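Local coordinates for protein methylocystis parvus OBBP MbnE (Methylocystis parvus OBBP, PDB 5ICQ) that probably binds the copper-chelating peptide methanobactin in the periplasm, as a solute-binding protein of family 5 serving its uptake, at residues G98-S103 / V127-D132; F108-L113 / I196-P201; R384-P389 / V551-A556; A396-G401 / S563-V568. One frame throughout, in Å; residues are numbered along the deposited sequence.

No hydrogen bond crosses between the segments of any of the four contacts; methyl packing dominates, with a hydroxyl and a carboxylate joining in at interaction 4. Interactions 1 and 2 adjoin, their centres about 5 Å apart, and share one antiparallel sheet and the helix 193-198 that lies against it; both are largely buried, with Ile-199 the exposed exception. Interactions 3 and 4 lie elsewhere, centres about 14 Å apart, and both use the helix 547-563 or its end; they too are mainly buried, with partly exposed Leu-386 and Glu-397 at their margins, and the Arg-384 to Glu-400 salt bridge joins them. Only interaction 1 has a methyl centred over a ring, while interaction 4 has a sulfate nearby.

Interaction 1 (G98-S103 / V127-D132); sequences GLMARS and VTFHLD
Leu-99 sets one methyl squarely on the ring of Phe-129, and this CH-pi contact is the tight part of the meeting between 98-103 and 127-132. CD1 of Leu-99 stands 3.7 Å from the centroid of the Phe-129 ring, only 10° off the ring normal, so that all six ring carbons are nearly equally far from it. The two side chains cross at about a right angle. Val-127 CG2 lies over the opposite face, displaced toward the rim, and the ring is thus held between two aliphatic groups. The other branch of Leu-99 works separately: its CD2 meets CD2 of Leu-131 at 3.6 Å. With CG of Leu-99 anti to its carbonyl carbon (chi1 -73°), the fork reaches both partners at once.

The packing is looser at the ring's edge, where Met-100 SD lies near the plane, 4.2 Å from Phe-129 CE1; the bend at chi3 (78°) turns the terminal methyl aside. Beyond Met-100 the strand 100-103 diverges from 127-132, and the partly exposed Arg-102 turns instead to the carbonyl of Pro-107. The two strands are not direct neighbours: strand 109-120 pairs with both in the antiparallel sheet, and its Ile-118 touches Met-100 and Phe-129. Replacing Phe-129 by an alanine would probably leave Leu-99 CD1 without the surface it rests on and open a gap beside Met-100. With no polar bond across it, the contact depends on shape, joining strand 126-131 to the start of strand 100-103 and the residue before it through buried hydrocarbon and a single sulfur.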
# COMPACT_ATOMS: atom_id res chain seq x y z
N GLY A 98 -11.07 14.67 5.39
CA GLY A 98 -12.08 14.23 4.45
C GLY A 98 -13.49 14.34 5.01
O GLY A 98 -13.72 14.70 6.17
N LEU A 99 -14.45 14.01 4.15
CA LEU A 99 -15.84 13.97 4.59
C LEU A 99 -16.07 12.88 5.64
O LEU A 99 -16.90 13.05 6.54
CB LEU A 99 -16.75 13.74 3.39
CG LEU A 99 -16.91 14.94 2.47
CD1 LEU A 99 -17.58 14.49 1.15
CD2 LEU A 99 -17.72 16.02 3.16
N MET A 100 -15.37 11.76 5.52
CA MET A 100 -15.52 10.65 6.45
C MET A 100 -14.14 10.16 6.87
O MET A 100 -13.15 10.37 6.17
CB MET A 100 -16.36 9.51 5.85
CG MET A 100 -17.79 9.94 5.48
SD MET A 100 -18.81 8.58 4.83
CE MET A 100 -19.21 7.74 6.37
N ALA A 101 -14.09 9.55 8.05
CA ALA A 101 -12.85 9.09 8.66
C ALA A 101 -12.77 7.58 8.52
O ALA A 101 -13.74 6.88 8.80
CB ALA A 101 -12.79 9.50 10.13
N ARG A 102 -11.62 7.07 8.11
CA ARG A 102 -11.45 5.64 7.89
C ARG A 102 -11.03 4.97 9.20
O ARG A 102 -10.08 5.41 9.85
CB ARG A 102 -10.41 5.39 6.81
CG ARG A 102 -10.22 3.92 6.49
CD ARG A 102 -9.38 3.77 5.22
NE ARG A 102 -9.30 2.38 4.77
CZ ARG A 102 -8.77 2.01 3.60
NH1 ARG A 102 -8.29 2.93 2.77
NH2 ARG A 102 -8.74 0.73 3.26
N SER A 103 -11.76 3.93 9.61
CA SER A 103 -11.31 3.13 10.74
C SER A 103 -10.29 2.11 10.24
O SER A 103 -10.60 1.30 9.36
CB SER A 103 -12.46 2.39 11.42
OG SER A 103 -11.90 1.52 12.40
N VAL A 127 -24.88 9.19 -4.12
CA VAL A 127 -24.54 9.41 -2.72
C VAL A 127 -24.67 10.89 -2.39
O VAL A 127 -24.18 11.74 -3.14
CB VAL A 127 -23.13 8.88 -2.39
CG1 VAL A 127 -22.06 9.51 -3.30
CG2 VAL A 127 -22.81 9.09 -0.92
N THR A 128 -25.35 11.19 -1.29
CA THR A 128 -25.44 12.55 -0.76
C THR A 128 -24.80 12.58 0.62
O THR A 128 -25.08 11.73 1.47
CB THR A 128 -26.89 13.03 -0.67
OG1 THR A 128 -27.45 13.10 -1.99
CG2 THR A 128 -26.95 14.42 -0.03
N PHE A 129 -23.93 13.57 0.83
CA PHE A 129 -23.30 13.78 2.12
C PHE A 129 -24.02 14.91 2.85
O PHE A 129 -24.23 15.98 2.28
CB PHE A 129 -21.82 14.13 1.95
CG PHE A 129 -21.02 13.03 1.33
CD1 PHE A 129 -20.47 12.03 2.12
CD2 PHE A 129 -20.81 12.99 -0.04
CE1 PHE A 129 -19.72 11.00 1.55
CE2 PHE A 129 -20.06 11.97 -0.61
CZ PHE A 129 -19.52 10.97 0.18
N HIS A 130 -24.42 14.65 4.09
CA HIS A 130 -24.99 15.68 4.97
C HIS A 130 -23.87 16.22 5.84
O HIS A 130 -23.34 15.50 6.70
CB HIS A 130 -26.10 15.10 5.84
CG HIS A 130 -27.35 14.77 5.09
ND1 HIS A 130 -27.42 13.75 4.16
CD2 HIS A 130 -28.59 15.30 5.15
CE1 HIS A 130 -28.64 13.68 3.67
NE2 HIS A 130 -29.38 14.61 4.26
N LEU A 131 -23.51 17.49 5.65
CA LEU A 131 -22.38 18.07 6.35
C LEU A 131 -22.73 18.43 7.79
O LEU A 131 -23.85 18.88 8.08
CB LEU A 131 -21.88 19.32 5.62
CG LEU A 131 -21.61 19.14 4.13
CD1 LEU A 131 -21.09 20.44 3.52
CD2 LEU A 131 -20.64 18.01 3.92
N ASP A 132 -21.76 18.27 8.68
CA ASP A 132 -21.96 18.60 10.10
C ASP A 132 -21.93 20.12 10.25
O ASP A 132 -20.91 20.75 9.93
CB ASP A 132 -20.86 17.97 10.95
CG ASP A 132 -21.19 17.98 12.44
OD1 ASP A 132 -21.75 18.98 12.94
OD2 ASP A 132 -20.89 16.97 13.11

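Interaction 2 (F108-L113 / I196-P201); sequences FTLYPL and ILAIMP
This is a buried strand-to-helix packing contact within the antiparallel sheet region of a family 5 solute-binding protein: strand 109-120 presents one leucine to the C-terminal end of helix 193-198. Leu-110 carries it, its CB directed at the helix end, and the two methyls of its fork meet two successive residues. CD1 presses on CB of Ala-198 at 3.5 Å, the small alanine letting the leucine come close to the last turn. CD2, and less closely CD1, meets the next residue.

Ile-199 is the first residue to leave helical geometry, and its backbone N makes only a weak bond back to Ile-196 O. It offers its branch methyl CG2 because CG1 occupies the place between backbone N and carbonyl carbon (chi1 58°); CG2 then lies anti to the carbonyl carbon. The side chains of Leu-110 and Ile-199 cross at about a right angle. Ile-199 is nevertheless exposed, so the contact runs from a buried alanine to a margin near solvent. Strand 100-103 adds to the join, since the backbone of Met-100 bonds to Ala-198 and its side chain touches Leu-110. Ile-199 CG2 sits in the fork of the leucine, 3.7 Å from Leu-110 CD2 and 3.9 Å from Leu-110 CD1.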
# COMPACT_ATOMS: atom_id res chain seq x y z
N PHE A 108 -11.90 -1.73 4.87
CA PHE A 108 -12.21 -0.46 4.23
C PHE A 108 -13.59 0.02 4.68
O PHE A 108 -14.59 -0.21 3.98
CB PHE A 108 -12.15 -0.61 2.70
CG PHE A 108 -12.05 0.70 1.94
CD1 PHE A 108 -12.00 1.93 2.59
CD2 PHE A 108 -12.00 0.70 0.54
CE1 PHE A 108 -11.91 3.13 1.87
CE2 PHE A 108 -11.92 1.89 -0.18
CZ PHE A 108 -11.87 3.10 0.49
N THR A 109 -13.67 0.69 5.83
CA THR A 109 -14.93 1.22 6.35
C THR A 109 -14.72 2.65 6.81
O THR A 109 -13.69 2.97 7.42
CB THR A 109 -15.49 0.39 7.52
OG1 THR A 109 -15.68 -0.98 7.12
CG2 THR A 109 -16.85 0.93 7.98
N LEU A 110 -15.69 3.51 6.49
CA LEU A 110 -15.62 4.94 6.78
C LEU A 110 -16.72 5.33 7.77
O LEU A 110 -17.82 4.78 7.72
CB LEU A 110 -15.79 5.76 5.51
CG LEU A 110 -14.82 5.37 4.39
CD1 LEU A 110 -15.14 6.18 3.14
CD2 LEU A 110 -13.38 5.62 4.84
N TYR A 111 -16.42 6.31 8.62
CA TYR A 111 -17.34 6.79 9.65
C TYR A 111 -17.40 8.31 9.61
O TYR A 111 -16.55 8.95 8.99
CB TYR A 111 -16.89 6.28 11.03
CG TYR A 111 -17.08 4.77 11.13
CD1 TYR A 111 -18.33 4.22 11.39
CD2 TYR A 111 -16.00 3.90 10.94
CE1 TYR A 111 -18.51 2.83 11.47
CE2 TYR A 111 -16.17 2.51 11.02
CZ TYR A 111 -17.44 1.99 11.28
OH TYR A 111 -17.63 0.61 11.35
N PRO A 112 -18.43 8.91 10.21
CA PRO A 112 -18.64 10.36 10.01
C PRO A 112 -17.46 11.21 10.47
O PRO A 112 -16.81 10.94 11.48
CB PRO A 112 -19.89 10.66 10.85
CG PRO A 112 -20.68 9.34 10.81
CD PRO A 112 -19.59 8.28 10.88
N LEU A 113 -17.20 12.26 9.69
CA LEU A 113 -16.25 13.30 10.06
C LEU A 113 -16.90 14.63 9.67
O LEU A 113 -17.90 15.02 10.29
CB LEU A 113 -14.89 13.09 9.39
CG LEU A 113 -13.72 13.95 9.92
CD1 LEU A 113 -13.71 14.04 11.47
CD2 LEU A 113 -12.37 13.44 9.41
N ILE A 196 -14.30 6.64 -2.36
CA ILE A 196 -13.26 7.55 -2.85
C ILE A 196 -13.72 9.00 -2.69
O ILE A 196 -12.94 9.86 -2.26
CB ILE A 196 -12.92 7.22 -4.31
CG1 ILE A 196 -12.19 5.88 -4.40
CG2 ILE A 196 -12.07 8.33 -4.94
CD1 ILE A 196 -12.14 5.32 -5.80
N LEU A 197 -14.97 9.29 -3.02
CA LEU A 197 -15.50 10.64 -2.82
C LEU A 197 -15.53 11.00 -1.34
O LEU A 197 -15.31 12.16 -0.97
CB LEU A 197 -16.90 10.77 -3.42
CG LEU A 197 -16.98 10.61 -4.94
CD1 LEU A 197 -18.43 10.51 -5.41
CD2 LEU A 197 -16.28 11.78 -5.62
N ALA A 198 -15.83 10.02 -0.48
CA ALA A 198 -15.93 10.27 0.95
C ALA A 198 -14.59 10.59 1.60
O ALA A 198 -14.57 11.20 2.67
CB ALA A 198 -16.56 9.05 1.62
N ILE A 199 -13.46 10.19 1.01
CA ILE A 199 -12.18 10.49 1.62
C ILE A 199 -11.47 11.65 0.93
O ILE A 199 -10.32 11.94 1.25
CB ILE A 199 -11.27 9.25 1.67
CG1 ILE A 199 -11.04 8.68 0.26
CG2 ILE A 199 -11.89 8.19 2.58
CD1 ILE A 199 -10.06 7.46 0.26
N MET A 200 -12.13 12.33 -0.01
CA MET A 200 -11.56 13.53 -0.61
C MET A 200 -11.30 14.57 0.47
O MET A 200 -12.15 14.77 1.34
CB MET A 200 -12.52 14.11 -1.66
CG MET A 200 -12.04 15.40 -2.31
SD MET A 200 -13.38 16.30 -3.11
CE MET A 200 -14.24 16.94 -1.67
N PRO A 201 -10.14 15.25 0.47
CA PRO A 201 -9.92 16.33 1.45
C PRO A 201 -10.81 17.51 1.15
O PRO A 201 -11.08 17.83 -0.02
CB PRO A 201 -8.44 16.69 1.25
CG PRO A 201 -8.19 16.34 -0.20
CD PRO A 201 -8.97 15.07 -0.42

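Interaction 3 (R384-P389 / V551-A556); sequences RALLAP and VTAVRA
Leu-386 is the first residue of 384-389 to touch 551-556, and it does so with a single methyl. Its CD1 comes down on the backbone of the facing helix, 3.6 Å from CA of Ala-553, and lies 4.0 Å from CB of the same alanine. The same methyl also meets Thr-552, whose CG2 stands 3.8 Å from Leu-386 CD1. Thr-552 can offer carbon here because its CG2 is anti to the backbone N, while OG1 is placed beside that N (chi1 -62°) and hydrogen-bonds to the carbonyl of Glu-548 one turn earlier.

The setting is helix-to-helix packing: the C-terminal part of helix 381-387 lies on the long helix 547-563, whose Ala-553 and Ala-556 form a low surface that lets the two backbones approach. The CA atoms of Leu-386 and Ala-553 are 7.3 Å apart. Helix 532-543 borders the same interface, Met-537 touching Leu-386, Leu-387 and Ala-556.

Leu-387 follows, one step on, and takes the second alanine. Here methyl meets both methyl and branch point: CB of Ala-556 sits against the fork of the leucine, 4.1 Å from Leu-387 CD2 and equally far from Leu-387 CG. CA of Leu-387 is 7.1 Å from CA of Ala-556. The fit is less close than at Leu-386, although Leu-387 is buried where Leu-386 is partly exposed. On another side Leu-387 packs on Leu-399 of helix 396-399.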
# COMPACT_ATOMS: atom_id res chain seq x y z
N ARG A 384 -14.69 -22.29 -6.93
CA ARG A 384 -14.70 -23.10 -8.14
C ARG A 384 -15.80 -22.64 -9.09
O ARG A 384 -15.61 -22.65 -10.31
CB ARG A 384 -14.85 -24.58 -7.77
CG ARG A 384 -13.59 -25.14 -7.06
CD ARG A 384 -13.82 -26.53 -6.43
NE ARG A 384 -12.87 -26.77 -5.34
CZ ARG A 384 -11.73 -27.47 -5.45
NH1 ARG A 384 -11.39 -28.02 -6.61
NH2 ARG A 384 -10.94 -27.62 -4.39
N ALA A 385 -16.92 -22.17 -8.56
CA ALA A 385 -17.97 -21.63 -9.41
C ALA A 385 -17.51 -20.36 -10.11
O ALA A 385 -17.80 -20.16 -11.29
CB ALA A 385 -19.24 -21.39 -8.60
N LEU A 386 -16.78 -19.48 -9.39
CA LEU A 386 -16.23 -18.28 -10.02
C LEU A 386 -15.26 -18.63 -11.14
O LEU A 386 -15.19 -17.93 -12.16
CB LEU A 386 -15.49 -17.41 -8.99
CG LEU A 386 -16.32 -16.61 -8.00
CD1 LEU A 386 -15.41 -15.84 -7.06
CD2 LEU A 386 -17.25 -15.65 -8.74
N LEU A 387 -14.49 -19.70 -10.95
CA LEU A 387 -13.47 -20.10 -11.90
C LEU A 387 -14.01 -20.96 -13.04
O LEU A 387 -13.26 -21.24 -13.98
CB LEU A 387 -12.36 -20.86 -11.17
CG LEU A 387 -11.55 -20.05 -10.14
CD1 LEU A 387 -10.69 -20.97 -9.27
CD2 LEU A 387 -10.66 -19.04 -10.86
N ALA A 388 -15.28 -21.37 -12.98
CA ALA A 388 -15.81 -22.32 -13.97
C ALA A 388 -15.64 -21.88 -15.42
O ALA A 388 -15.34 -22.75 -16.25
CB ALA A 388 -17.29 -22.61 -13.68
N PRO A 389 -15.83 -20.61 -15.80
CA PRO A 389 -15.67 -20.25 -17.21
C PRO A 389 -14.23 -20.34 -17.70
O PRO A 389 -14.01 -20.26 -18.92
CB PRO A 389 -16.17 -18.80 -17.27
CG PRO A 389 -17.01 -18.62 -16.01
CD PRO A 389 -16.28 -19.46 -15.00
N VAL A 551 -14.01 -11.95 -0.22
CA VAL A 551 -12.89 -12.84 0.12
C VAL A 551 -12.80 -13.99 -0.88
O VAL A 551 -11.71 -14.32 -1.36
CB VAL A 551 -13.04 -13.34 1.57
CG1 VAL A 551 -12.03 -14.43 1.87
CG2 VAL A 551 -12.87 -12.18 2.54
N THR A 552 -13.95 -14.59 -1.21
CA THR A 552 -13.98 -15.65 -2.21
C THR A 552 -13.32 -15.21 -3.51
O THR A 552 -12.46 -15.92 -4.06
CB THR A 552 -15.44 -16.07 -2.47
OG1 THR A 552 -16.01 -16.57 -1.25
CG2 THR A 552 -15.52 -17.15 -3.53
N ALA A 553 -13.71 -14.04 -4.02
CA ALA A 553 -13.19 -13.58 -5.30
C ALA A 553 -11.70 -13.28 -5.23
O ALA A 553 -10.96 -13.56 -6.19
CB ALA A 553 -13.96 -12.34 -5.76
N VAL A 554 -11.22 -12.70 -4.14
CA VAL A 554 -9.80 -12.36 -4.06
C VAL A 554 -8.95 -13.63 -3.97
O VAL A 554 -7.88 -13.72 -4.57
CB VAL A 554 -9.52 -11.41 -2.88
CG1 VAL A 554 -8.02 -11.11 -2.78
CG2 VAL A 554 -10.28 -10.11 -3.08
N ARG A 555 -9.41 -14.62 -3.19
CA ARG A 555 -8.70 -15.89 -3.15
C ARG A 555 -8.62 -16.53 -4.53
O ARG A 555 -7.56 -17.00 -4.95
CB ARG A 555 -9.37 -16.85 -2.16
CG ARG A 555 -9.12 -16.52 -0.71
CD ARG A 555 -9.85 -17.48 0.20
NE ARG A 555 -9.69 -17.10 1.60
CZ ARG A 555 -10.22 -17.77 2.62
NH1 ARG A 555 -10.95 -18.85 2.40
NH2 ARG A 555 -10.03 -17.35 3.87
N ALA A 556 -9.74 -16.56 -5.26
CA ALA A 556 -9.70 -17.11 -6.62
C ALA A 556 -8.78 -16.28 -7.52
O ALA A 556 -8.04 -16.83 -8.34
CB ALA A 556 -11.10 -17.16 -7.21

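Interaction 4 (A396-G401 / S563-V568); sequences AEILEG and SGFYVV. With SO4 (sulfate ion), chain D.
Ile-398 carries the van der Waals contacts, resting its CD1 methyl against both Ser-563 and Phe-565, where the long helix 547-563 gives way to the turn before strand 567-572. CD1 of Ile-398 lies 3.4 Å from OG of Ser-563, methyl to hydroxyl, and makes a looser apolar contact of 4.2 Å with CZ of Phe-565. With CG1 anti to the carbonyl carbon (chi1 -72°) and the second torsion extended (chi2 166°), CD1 is carried outward from helix 396-399. Phe-565 itself has positive phi as the chain leaves the helix.

A carboxylate meets the ring separately: Glu-397 OE2 lies near the plane of the Phe-565 ring at its edge, 3.8 Å from CZ, the carboxylate tilted 55° to the ring.

The hydrogen bonds go elsewhere. Ser-563 OG is bonded to Arg-559 O and Arg-395 N. At the helix start, a sulfate, probably from the crystallisation liquor, accepts a 2.8 Å bond at O4 from Ala-396 N; Arg-395 NE also binds it. At the other end Gly-401 closes a Schellman motif.

Replacing Ile-398 by an alanine would probably open a gap beside Ser-563 and Phe-565. The join relies on close packing, while Arg-559 O and Arg-395 N satisfy the buried hydroxyl.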
# COMPACT_ATOMS: atom_id res chain seq x y z
N ALA A 396 -3.62 -27.31 -10.82
CA ALA A 396 -4.20 -28.15 -9.77
C ALA A 396 -3.49 -27.97 -8.44
O ALA A 396 -4.13 -27.95 -7.38
CB ALA A 396 -4.17 -29.63 -10.19
N GLU A 397 -2.16 -27.83 -8.47
CA GLU A 397 -1.39 -27.68 -7.23
C GLU A 397 -1.81 -26.42 -6.48
O GLU A 397 -1.85 -26.40 -5.24
CB GLU A 397 0.12 -27.63 -7.56
CG GLU A 397 0.51 -26.49 -8.53
CD GLU A 397 1.97 -26.51 -8.99
OE1 GLU A 397 2.77 -27.32 -8.48
OE2 GLU A 397 2.31 -25.70 -9.88
N ILE A 398 -2.18 -25.38 -7.21
CA ILE A 398 -2.62 -24.14 -6.59
C ILE A 398 -4.10 -24.19 -6.24
O ILE A 398 -4.53 -23.67 -5.20
CB ILE A 398 -2.26 -22.97 -7.53
CG1 ILE A 398 -0.74 -22.76 -7.50
CG2 ILE A 398 -3.01 -21.69 -7.13
CD1 ILE A 398 -0.20 -21.88 -8.60
N LEU A 399 -4.90 -24.85 -7.07
CA LEU A 399 -6.34 -24.96 -6.80
C LEU A 399 -6.59 -25.67 -5.47
O LEU A 399 -7.49 -25.30 -4.72
CB LEU A 399 -7.04 -25.71 -7.94
CG LEU A 399 -8.58 -25.76 -7.90
CD1 LEU A 399 -9.18 -24.38 -8.12
CD2 LEU A 399 -9.12 -26.75 -8.93
N GLU A 400 -5.77 -26.67 -5.15
CA GLU A 400 -6.00 -27.45 -3.94
C GLU A 400 -5.27 -26.90 -2.72
O GLU A 400 -5.39 -27.48 -1.63
CB GLU A 400 -5.61 -28.92 -4.18
CG GLU A 400 -6.37 -29.57 -5.34
CD GLU A 400 -7.90 -29.41 -5.25
OE1 GLU A 400 -8.45 -29.34 -4.13
OE2 GLU A 400 -8.56 -29.35 -6.31
N GLY A 401 -4.55 -25.79 -2.85
CA GLY A 401 -3.84 -25.20 -1.73
C GLY A 401 -2.59 -25.95 -1.29
O GLY A 401 -2.19 -25.83 -0.14
N SER A 563 -0.91 -18.88 -10.69
CA SER A 563 -0.84 -19.94 -11.69
C SER A 563 -0.23 -19.47 -13.00
O SER A 563 0.12 -20.32 -13.83
CB SER A 563 -2.23 -20.52 -11.97
OG SER A 563 -2.68 -21.24 -10.85
N GLY A 564 -0.11 -18.17 -13.21
CA GLY A 564 0.57 -17.66 -14.38
C GLY A 564 2.08 -17.58 -14.25
O GLY A 564 2.76 -17.45 -15.27
N PHE A 565 2.61 -17.68 -13.03
CA PHE A 565 4.05 -17.58 -12.81
C PHE A 565 4.62 -16.35 -13.52
O PHE A 565 5.64 -16.41 -14.22
CB PHE A 565 4.75 -18.87 -13.24
CG PHE A 565 4.26 -20.06 -12.46
CD1 PHE A 565 4.80 -20.34 -11.22
CD2 PHE A 565 3.18 -20.82 -12.92
CE1 PHE A 565 4.31 -21.41 -10.46
CE2 PHE A 565 2.69 -21.88 -12.17
CZ PHE A 565 3.25 -22.18 -10.94
N TYR A 566 3.92 -15.22 -13.34
CA TYR A 566 4.39 -13.96 -13.90
C TYR A 566 5.57 -13.41 -13.12
O TYR A 566 6.34 -12.60 -13.66
CB TYR A 566 3.26 -12.93 -13.91
CG TYR A 566 2.07 -13.39 -14.71
CD1 TYR A 566 2.11 -13.46 -16.09
CD2 TYR A 566 0.89 -13.78 -14.06
CE1 TYR A 566 1.00 -13.90 -16.83
CE2 TYR A 566 -0.21 -14.21 -14.79
CZ TYR A 566 -0.15 -14.28 -16.16
OH TYR A 566 -1.25 -14.70 -16.85
N VAL A 567 5.71 -13.81 -11.86
CA VAL A 567 6.75 -13.29 -10.98
C VAL A 567 7.37 -14.48 -10.26
O VAL A 567 6.75 -15.53 -10.11
CB VAL A 567 6.21 -12.27 -9.95
CG1 VAL A 567 5.44 -11.16 -10.63
CG2 VAL A 567 5.31 -12.96 -8.96
N VAL A 568 8.62 -14.31 -9.84
CA VAL A 568 9.23 -15.18 -8.85
C VAL A 568 9.13 -14.46 -7.51
O VAL A 568 9.83 -13.46 -7.31
CB VAL A 568 10.69 -15.52 -9.19
CG1 VAL A 568 11.27 -16.49 -8.13
CG2 VAL A 568 10.78 -16.13 -10.57
S SO4 D . -2.39 -28.89 -14.13
O1 SO4 D . -2.92 -29.95 -14.99
O2 SO4 D . -1.63 -27.94 -14.94
O3 SO4 D . -1.52 -29.49 -13.12
O4 SO4 D . -3.51 -28.22 -13.49